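V-type ATPase 116 kDa subunit (Meiothermus ruber, PDB 3RRK) probably serves in proton transport by the rotary V-type ATPase as its subunit I, whose cytoplasmic N-terminal domain is the part crystallised here. Local coordinates at residues S145-A156 against N185-R195; E133-E144 against M222-R230. One frame throughout, in Å; residues are numbered along the deposited sequence.

From the N terminus the chain lays down strands 15-21 and 41-44 of a four-stranded antiparallel sheet, then runs along helix 94-138 to the far lobe. There 133-144 gives the first half of contact 2 and 145-156 follows with the first half of contact 1. Helix 158-172 and strand 177-182 fill the 28-residue loop that 185-195 closes as contact 1. After helix 198-206, segment 222-230 closes the wider, 77-residue loop of contact 2, which encloses the first loop, and helix 224-281 leads back. Contact 1 pairs the edge strand 148-155 with the central strand of the lobe's sheet and contact 2 joins the two long helices beside it; their centres are 11 Å apart, with Leu135 packed on Pro152.

Contact 1 (S145-A156 against N185-R195); sequences SPRLGVIPFLVA and NQLAALVVVKR
Phe153 and Ala189 face each other across antiparallel strands 148-155 and 187-194, edge and centre of a three-stranded sheet. Eight backbone hydrogen bonds join the strands from Gly149-Val193 to Val155-Leu187, for example Val191 N to Ile151 O (2.9 Å). Packing is dense on the face of Ile151, Phe153, Val155, Val191 and Val193, beneath helices 158-172 and 198-206. The CG of Phe153 sits between its backbone N and carbonyl carbon (chi1 69°), which swings the ring across to the neighbouring strand. The methyl of Ala189 lies over one ring face in a CH-pi contact, CB 3.9 Å from the centroid, while Val191 CG2 meets the ring edge at CE1. Replacing Phe153 by an alanine would probably leave the Ala189 methyl without its aromatic cover and open a gap beside Val191 and Leu205. The ends face solvent. At one, the amide of Gln186 lies loosely against Leu154, Gln186 OE1 3.4 Å from Leu154 CB. At the other, Arg195, though exposed, is gripped by backbone carbonyls as it folds back at chi2 and chi3 over the type I beta turn Ser145-Leu148; Leu148 O lies over its guanidinium face, and NE gives a straight bond (177°) to Pro146 O, which lies in the guanidinium plane, 3.2 Å away.

Contact 2 (E133-E144 against M222-R230); sequences EKLAALAHGLDE and MPLGKAAAR
Ala136 and Ala228 meet methyl to methyl, CB to CB 3.7 Å, at the apolar centre where the two helices come together. Four residues before Ala228, Leu224 lays its CB against the backbone of Ala136, 3.8 Å from CA. Its CG stands anti to the carbonyl carbon (chi1 -70°), and the branch beyond extends CD1 to Leu135 CB at 4.2 Å. Leu224 also touches Val150, and Leu135 reaches Ala188, which ties this small core to the adjoining sheet. The arrangement is an antiparallel helix pair: the last turns of helix 94-138 pass the first turns of helix 224-281 at 143° between their directions, with the axes of the short segments 8.3 Å apart. Alanines on both sides keep bulk small where the helices approach, and Gly225, next to the Ala136 methyl, has no CB to run into the Asp143 carboxylate. Farther out, the chain leaving helix 94-138 curls back and brings that carboxylate near the beginning of helix 224-281. Asp143 OD2 accepts the backbone N-H of Gly225 (2.9 Å, N-H...O 136°) from above the carboxylate plane, a bent bond; its negative charge may be favoured by the nearby helix dipole. The Asp143 side chain crosses the Pro223 ring at about a right angle. On the solvent side Glu144, extended beyond CG, places OE1 3.6 Å from Pro223 CG. Lys226 passes across it, CE 3.8 Å from Glu144 OE1, but its NZ stays 4.7 Å from that oxygen, a separation at which the opposite charges may still attract weakly, though no salt bridge forms.

Contact 1 (S145-A156 against N185-R195)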
loop_
_atom_site.group_PDB
_atom_site.type_symbol
_atom_site.label_atom_id
_atom_site.label_comp_id
_atom_site.label_asym_id
_atom_site.label_seq_id
_atom_site.Cartn_x
_atom_site.Cartn_y
_atom_site.Cartn_z
ATOM N N SER A 145 8.069 -7.546 39.569
ATOM C CA SER A 145 7.802 -7.816 40.979
ATOM C C SER A 145 6.370 -7.419 41.306
ATOM O O SER A 145 6.020 -6.242 41.239
ATOM C CB SER A 145 8.766 -7.032 41.871
ATOM O OG SER A 145 10.113 -7.273 41.503
ATOM N N PRO A 146 5.534 -8.403 41.668
ATOM C CA PRO A 146 4.103 -8.164 41.896
ATOM C C PRO A 146 3.804 -7.096 42.951
ATOM O O PRO A 146 2.771 -6.448 42.856
ATOM C CB PRO A 146 3.580 -9.537 42.342
ATOM C CG PRO A 146 4.795 -10.315 42.750
ATOM C CD PRO A 146 5.909 -9.811 41.903
ATOM N N ARG A 147 4.690 -6.905 43.924
ATOM C CA ARG A 147 4.459 -5.919 44.982
ATOM C C ARG A 147 4.954 -4.496 44.661
ATOM O O ARG A 147 4.748 -3.579 45.455
ATOM C CB ARG A 147 5.099 -6.387 46.290
ATOM C CG ARG A 147 4.117 -6.737 47.403
ATOM C CD ARG A 147 3.697 -8.188 47.346
ATOM N NE ARG A 147 2.867 -8.546 48.489
ATOM C CZ ARG A 147 3.344 -9.051 49.620
ATOM N NH1 ARG A 147 4.646 -9.257 49.754
ATOM N NH2 ARG A 147 2.523 -9.355 50.617
ATOM N N LEU A 148 5.613 -4.322 43.514
ATOM C CA LEU A 148 6.156 -3.024 43.109
ATOM C C LEU A 148 5.695 -2.602 41.716
ATOM O O LEU A 148 5.642 -3.420 40.791
ATOM C CB LEU A 148 7.685 -3.052 43.107
ATOM C CG LEU A 148 8.521 -3.271 44.371
ATOM C CD1 LEU A 148 9.986 -3.313 43.966
ATOM C CD2 LEU A 148 8.284 -2.196 45.425
ATOM N N GLY A 149 5.392 -1.317 41.566
ATOM C CA GLY A 149 5.062 -0.759 40.267
ATOM C C GLY A 149 6.100 0.226 39.742
ATOM O O GLY A 149 6.590 1.091 40.470
ATOM N N VAL A 150 6.435 0.096 38.464
ATOM C CA VAL A 150 7.396 0.997 37.849
ATOM C C VAL A 150 6.790 1.815 36.721
ATOM O O VAL A 150 5.827 1.398 36.079
ATOM C CB VAL A 150 8.606 0.243 37.291
ATOM C CG1 VAL A 150 9.059 -0.798 38.293
ATOM C CG2 VAL A 150 8.263 -0.392 35.943
ATOM N N ILE A 151 7.362 2.991 36.503
ATOM C CA ILE A 151 6.985 3.823 35.379
ATOM C C ILE A 151 8.237 4.381 34.758
ATOM O O ILE A 151 8.975 5.131 35.403
ATOM C CB ILE A 151 6.116 5.017 35.790
ATOM C CG1 ILE A 151 4.853 4.559 36.507
ATOM C CG2 ILE A 151 5.725 5.800 34.568
ATOM C CD1 ILE A 151 4.024 5.711 37.048
ATOM N N PRO A 152 8.496 3.997 33.506
ATOM C CA PRO A 152 9.526 4.660 32.705
ATOM C C PRO A 152 8.906 5.904 32.111
ATOM O O PRO A 152 7.696 5.924 31.869
ATOM C CB PRO A 152 9.816 3.642 31.606
ATOM C CG PRO A 152 8.522 2.943 31.418
ATOM C CD PRO A 152 7.821 2.924 32.760
ATOM N N PHE A 153 9.708 6.937 31.900
ATOM C CA PHE A 153 9.209 8.161 31.284
ATOM C C PHE A 153 10.370 9.077 30.923
ATOM O O PHE A 153 11.417 9.023 31.544
ATOM C CB PHE A 153 8.221 8.867 32.219
ATOM C CG PHE A 153 8.855 9.456 33.448
ATOM C CD1 PHE A 153 9.093 8.674 34.566
ATOM C CD2 PHE A 153 9.203 10.799 33.489
ATOM C CE1 PHE A 153 9.670 9.218 35.695
ATOM C CE2 PHE A 153 9.777 11.352 34.621
ATOM C CZ PHE A 153 10.011 10.562 35.727
ATOM N N LEU A 154 10.191 9.912 29.906
ATOM C CA LEU A 154 11.260 10.801 29.471
ATOM C C LEU A 154 11.119 12.204 30.043
ATOM O O LEU A 154 10.016 12.710 30.258
ATOM C CB LEU A 154 11.323 10.870 27.949
ATOM C CG LEU A 154 11.658 9.616 27.149
ATOM C CD1 LEU A 154 11.604 9.954 25.660
ATOM C CD2 LEU A 154 13.022 9.074 27.528
ATOM N N VAL A 155 12.257 12.836 30.275
ATOM C CA VAL A 155 12.284 14.158 30.867
ATOM C C VAL A 155 13.450 14.867 30.210
ATOM O O VAL A 155 14.458 14.238 29.896
ATOM C CB VAL A 155 12.452 14.072 32.406
ATOM C CG1 VAL A 155 13.895 13.773 32.782
ATOM C CG2 VAL A 155 11.993 15.346 33.063
ATOM N N ALA A 156 13.309 16.164 29.970
ATOM C CA ALA A 156 14.287 16.889 29.159
ATOM C C ALA A 156 15.478 17.365 29.977
ATOM O O ALA A 156 16.626 17.033 29.687
ATOM C CB ALA A 156 13.621 18.055 28.451
ATOM N N ASN A 185 19.770 13.623 24.294
ATOM C CA ASN A 185 19.220 14.931 24.638
ATOM C C ASN A 185 18.408 14.904 25.924
ATOM O O ASN A 185 18.639 15.687 26.840
ATOM C CB ASN A 185 18.351 15.465 23.501
ATOM C CG ASN A 185 19.117 16.369 22.556
ATOM O OD1 ASN A 185 20.308 16.626 22.746
ATOM N ND2 ASN A 185 18.441 16.841 21.519
ATOM N N GLN A 186 17.449 13.994 25.980
ATOM C CA GLN A 186 16.589 13.851 27.142
ATOM C C GLN A 186 17.212 12.933 28.188
ATOM O O GLN A 186 18.362 12.503 28.062
ATOM C CB GLN A 186 15.228 13.291 26.718
ATOM C CG GLN A 186 14.522 14.108 25.643
ATOM C CD GLN A 186 13.175 13.528 25.253
ATOM O OE1 GLN A 186 12.212 13.582 26.023
ATOM N NE2 GLN A 186 13.102 12.964 24.050
ATOM N N LEU A 187 16.430 12.636 29.217
ATOM C CA LEU A 187 16.845 11.729 30.269
ATOM C C LEU A 187 15.830 10.604 30.393
ATOM O O LEU A 187 14.628 10.861 30.469
ATOM C CB LEU A 187 16.926 12.474 31.596
ATOM C CG LEU A 187 17.932 13.612 31.710
ATOM C CD1 LEU A 187 17.717 14.336 33.025
ATOM C CD2 LEU A 187 19.345 13.069 31.608
ATOM N N ALA A 188 16.306 9.361 30.398
ATOM C CA ALA A 188 15.443 8.225 30.671
ATOM C C ALA A 188 15.315 8.080 32.183
ATOM O O ALA A 188 16.298 7.834 32.879
ATOM C CB ALA A 188 16.016 6.967 30.061
ATOM N N ALA A 189 14.106 8.268 32.694
ATOM C CA ALA A 189 13.871 8.193 34.125
ATOM C C ALA A 189 12.972 7.016 34.446
ATOM O O ALA A 189 12.239 6.535 33.589
ATOM C CB ALA A 189 13.244 9.475 34.623
ATOM N N LEU A 190 13.032 6.557 35.685
ATOM C CA LEU A 190 12.175 5.485 36.139
ATOM C C LEU A 190 11.746 5.780 37.571
ATOM O O LEU A 190 12.561 6.201 38.394
ATOM C CB LEU A 190 12.935 4.163 36.074
ATOM C CG LEU A 190 12.183 2.910 36.528
ATOM C CD1 LEU A 190 11.326 2.382 35.397
ATOM C CD2 LEU A 190 13.158 1.845 37.003
ATOM N N VAL A 191 10.464 5.585 37.862
ATOM C CA VAL A 191 9.988 5.678 39.232
ATOM C C VAL A 191 9.562 4.304 39.689
ATOM O O VAL A 191 9.032 3.518 38.902
ATOM C CB VAL A 191 8.772 6.585 39.382
ATOM C CG1 VAL A 191 8.552 6.916 40.872
ATOM C CG2 VAL A 191 8.964 7.835 38.582
ATOM N N VAL A 192 9.793 4.039 40.972
ATOM C CA VAL A 192 9.438 2.785 41.603
ATOM C C VAL A 192 8.665 3.049 42.887
ATOM O O VAL A 192 9.063 3.866 43.719
ATOM C CB VAL A 192 10.689 1.975 41.929
ATOM C CG1 VAL A 192 10.305 0.637 42.568
ATOM C CG2 VAL A 192 11.518 1.779 40.662
ATOM N N VAL A 193 7.557 2.345 43.043
ATOM C CA VAL A 193 6.610 2.641 44.106
ATOM C C VAL A 193 5.941 1.345 44.543
ATOM O O VAL A 193 6.032 0.329 43.852
ATOM C CB VAL A 193 5.518 3.633 43.608
ATOM C CG1 VAL A 193 6.034 5.061 43.598
ATOM C CG2 VAL A 193 5.041 3.246 42.216
ATOM N N LYS A 194 5.279 1.366 45.691
ATOM C CA LYS A 194 4.411 0.259 46.038
ATOM C C LYS A 194 3.414 0.087 44.891
ATOM O O LYS A 194 2.905 1.073 44.353
ATOM C CB LYS A 194 3.688 0.534 47.363
ATOM C CG LYS A 194 4.618 0.582 48.588
ATOM C CD LYS A 194 3.941 1.153 49.846
ATOM C CE LYS A 194 2.865 0.227 50.400
ATOM N NZ LYS A 194 2.484 0.593 51.793
ATOM N N ARG A 195 3.164 -1.157 44.493
ATOM C CA ARG A 195 2.177 -1.449 43.455
ATOM C C ARG A 195 0.875 -0.688 43.692
ATOM O O ARG A 195 0.300 -0.105 42.769
ATOM C CB ARG A 195 1.883 -2.946 43.391
ATOM C CG ARG A 195 0.781 -3.312 42.405
ATOM C CD ARG A 195 1.248 -3.206 40.957
ATOM N NE ARG A 195 2.159 -4.287 40.579
ATOM C CZ ARG A 195 2.730 -4.398 39.382
ATOM N NH1 ARG A 195 2.485 -3.489 38.442
ATOM N NH2 ARG A 195 3.549 -5.412 39.126
#

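Contact 2 (E133-E144 against M222-R230)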
loop_
_atom_site.group_PDB
_atom_site.type_symbol
_atom_site.label_atom_id
_atom_site.label_comp_id
_atom_site.label_asym_id
_atom_site.label_seq_id
_atom_site.Cartn_x
_atom_site.Cartn_y
_atom_site.Cartn_z
ATOM N N GLU A 133 17.368 0.058 26.799
ATOM C CA GLU A 133 18.547 -0.484 27.462
ATOM C C GLU A 133 18.707 0.185 28.818
ATOM O O GLU A 133 18.798 -0.484 29.849
ATOM C CB GLU A 133 19.791 -0.266 26.603
ATOM C CG GLU A 133 21.081 -0.669 27.262
ATOM C CD GLU A 133 22.272 -0.593 26.320
ATOM O OE1 GLU A 133 22.086 -0.825 25.108
ATOM O OE2 GLU A 133 23.397 -0.304 26.793
ATOM N N LYS A 134 18.709 1.513 28.809
ATOM C CA LYS A 134 18.881 2.293 30.028
ATOM C C LYS A 134 17.845 1.932 31.092
ATOM O O LYS A 134 18.193 1.595 32.222
ATOM C CB LYS A 134 18.819 3.796 29.727
ATOM C CG LYS A 134 19.893 4.318 28.764
ATOM C CD LYS A 134 21.248 3.738 29.071
ATOM C CE LYS A 134 22.329 4.419 28.253
ATOM N NZ LYS A 134 22.557 5.829 28.684
ATOM N N LEU A 135 16.574 2.006 30.716
ATOM C CA LEU A 135 15.463 1.785 31.633
ATOM C C LEU A 135 15.449 0.385 32.212
ATOM O O LEU A 135 15.191 0.196 33.401
ATOM C CB LEU A 135 14.139 2.045 30.923
ATOM C CG LEU A 135 13.912 3.494 30.516
ATOM C CD1 LEU A 135 12.761 3.591 29.525
ATOM C CD2 LEU A 135 13.653 4.338 31.749
ATOM N N ALA A 136 15.715 -0.595 31.360
ATOM C CA ALA A 136 15.774 -1.986 31.789
ATOM C C ALA A 136 16.768 -2.170 32.932
ATOM O O ALA A 136 16.513 -2.921 33.873
ATOM C CB ALA A 136 16.154 -2.885 30.616
ATOM N N ALA A 137 17.907 -1.498 32.815
ATOM C CA ALA A 137 18.969 -1.595 33.795
ATOM C C ALA A 137 18.548 -0.870 35.064
ATOM O O ALA A 137 18.689 -1.394 36.174
ATOM C CB ALA A 137 20.223 -0.998 33.247
ATOM N N LEU A 138 18.015 0.335 34.886
ATOM C CA LEU A 138 17.462 1.103 35.990
ATOM C C LEU A 138 16.478 0.257 36.773
ATOM O O LEU A 138 16.337 0.420 37.980
ATOM C CB LEU A 138 16.742 2.349 35.467
ATOM C CG LEU A 138 17.618 3.538 35.076
ATOM C CD1 LEU A 138 16.761 4.749 34.795
ATOM C CD2 LEU A 138 18.587 3.835 36.193
ATOM N N ALA A 139 15.795 -0.644 36.077
ATOM C CA ALA A 139 14.719 -1.414 36.679
ATOM C C ALA A 139 15.042 -2.906 36.766
ATOM O O ALA A 139 14.148 -3.739 36.900
ATOM C CB ALA A 139 13.445 -1.203 35.903
ATOM N N HIS A 140 16.318 -3.252 36.692
ATOM C CA HIS A 140 16.684 -4.651 36.710
ATOM C C HIS A 140 16.288 -5.306 38.045
ATOM O O HIS A 140 16.670 -4.834 39.119
ATOM C CB HIS A 140 18.176 -4.792 36.443
ATOM C CG HIS A 140 18.701 -6.167 36.682
ATOM N ND1 HIS A 140 19.366 -6.519 37.836
ATOM C CD2 HIS A 140 18.655 -7.284 35.915
ATOM C CE1 HIS A 140 19.715 -7.793 37.770
ATOM N NE2 HIS A 140 19.295 -8.277 36.613
ATOM N N GLY A 141 15.508 -6.384 37.965
ATOM C CA GLY A 141 15.100 -7.136 39.142
ATOM C C GLY A 141 13.804 -6.650 39.767
ATOM O O GLY A 141 13.195 -7.346 40.575
ATOM N N LEU A 142 13.379 -5.453 39.386
ATOM C CA LEU A 142 12.195 -4.820 39.953
ATOM C C LEU A 142 11.047 -4.784 38.951
ATOM O O LEU A 142 9.936 -4.379 39.298
ATOM C CB LEU A 142 12.500 -3.364 40.325
ATOM C CG LEU A 142 13.645 -2.938 41.245
ATOM C CD1 LEU A 142 14.929 -3.684 40.952
ATOM C CD2 LEU A 142 13.882 -1.450 41.079
ATOM N N ASP A 143 11.310 -5.177 37.704
ATOM C CA ASP A 143 10.361 -4.903 36.620
ATOM C C ASP A 143 9.206 -5.900 36.465
ATOM O O ASP A 143 8.256 -5.643 35.729
ATOM C CB ASP A 143 11.080 -4.637 35.284
ATOM C CG ASP A 143 11.838 -5.836 34.763
ATOM O OD1 ASP A 143 11.576 -6.964 35.226
ATOM O OD2 ASP A 143 12.690 -5.645 33.870
ATOM N N GLU A 144 9.275 -7.021 37.171
ATOM C CA GLU A 144 8.161 -7.961 37.196
ATOM C C GLU A 144 7.928 -8.464 38.617
ATOM O O GLU A 144 7.633 -9.642 38.841
ATOM C CB GLU A 144 8.401 -9.112 36.219
ATOM C CG GLU A 144 9.862 -9.485 36.067
ATOM C CD GLU A 144 10.120 -10.335 34.841
ATOM O OE1 GLU A 144 9.153 -10.624 34.100
ATOM O OE2 GLU A 144 11.292 -10.709 34.621
ATOM N N MET A 222 5.345 -5.612 27.529
ATOM C CA MET A 222 6.427 -6.392 28.105
ATOM C C MET A 222 7.051 -5.671 29.267
ATOM O O MET A 222 6.982 -4.448 29.361
ATOM C CB MET A 222 7.530 -6.660 27.087
ATOM C CG MET A 222 7.151 -7.545 25.924
ATOM S SD MET A 222 8.577 -7.809 24.845
ATOM C CE MET A 222 7.790 -8.477 23.387
ATOM N N PRO A 223 7.678 -6.438 30.165
ATOM C CA PRO A 223 8.524 -5.810 31.176
ATOM C C PRO A 223 9.709 -5.188 30.468
ATOM O O PRO A 223 10.184 -5.760 29.484
ATOM C CB PRO A 223 8.989 -6.992 32.033
ATOM C CG PRO A 223 7.987 -8.083 31.767
ATOM C CD PRO A 223 7.538 -7.892 30.361
ATOM N N LEU A 224 10.149 -4.026 30.942
ATOM C CA LEU A 224 11.391 -3.413 30.487
ATOM C C LEU A 224 12.423 -4.450 30.092
ATOM O O LEU A 224 12.909 -4.463 28.965
ATOM C CB LEU A 224 11.985 -2.545 31.591
ATOM C CG LEU A 224 11.184 -1.282 31.857
ATOM C CD1 LEU A 224 10.940 -0.637 30.519
ATOM C CD2 LEU A 224 9.874 -1.627 32.558
ATOM N N GLY A 225 12.751 -5.321 31.034
ATOM C CA GLY A 225 13.812 -6.283 30.847
ATOM C C GLY A 225 13.628 -7.163 29.636
ATOM O O GLY A 225 14.565 -7.381 28.875
ATOM N N LYS A 226 12.426 -7.694 29.466
ATOM C CA LYS A 226 12.159 -8.556 28.324
ATOM C C LYS A 226 12.238 -7.749 27.026
ATOM O O LYS A 226 12.884 -8.174 26.062
ATOM C CB LYS A 226 10.802 -9.247 28.473
ATOM C CG LYS A 226 10.677 -10.076 29.747
ATOM C CD LYS A 226 9.967 -11.405 29.497
ATOM C CE LYS A 226 9.883 -12.250 30.758
ATOM N NZ LYS A 226 9.382 -13.624 30.454
ATOM N N ALA A 227 11.596 -6.579 27.022
ATOM C CA ALA A 227 11.583 -5.684 25.865
ATOM C C ALA A 227 12.986 -5.366 25.347
ATOM O O ALA A 227 13.270 -5.498 24.155
ATOM C CB ALA A 227 10.843 -4.396 26.206
ATOM N N ALA A 228 13.856 -4.944 26.255
ATOM C CA ALA A 228 15.244 -4.650 25.919
ATOM C C ALA A 228 16.001 -5.869 25.396
ATOM O O ALA A 228 16.915 -5.747 24.585
ATOM C CB ALA A 228 15.963 -4.059 27.118
ATOM N N ALA A 229 15.625 -7.049 25.858
ATOM C CA ALA A 229 16.339 -8.241 25.444
ATOM C C ALA A 229 15.923 -8.664 24.039
ATOM O O ALA A 229 16.777 -8.992 23.218
ATOM C CB ALA A 229 16.133 -9.358 26.447
ATOM N N ARG A 230 14.619 -8.642 23.767
ATOM C CA ARG A 230 14.109 -8.885 22.415
ATOM C C ARG A 230 14.625 -7.851 21.401
ATOM O O ARG A 230 14.976 -8.191 20.275
ATOM C CB ARG A 230 12.579 -8.917 22.396
ATOM C CG ARG A 230 12.003 -9.163 21.013
ATOM C CD ARG A 230 10.514 -9.494 21.074
ATOM N NE ARG A 230 9.927 -9.708 19.748
ATOM C CZ ARG A 230 9.427 -8.738 18.981
ATOM N NH1 ARG A 230 9.442 -7.480 19.398
ATOM N NH2 ARG A 230 8.912 -9.020 17.790
#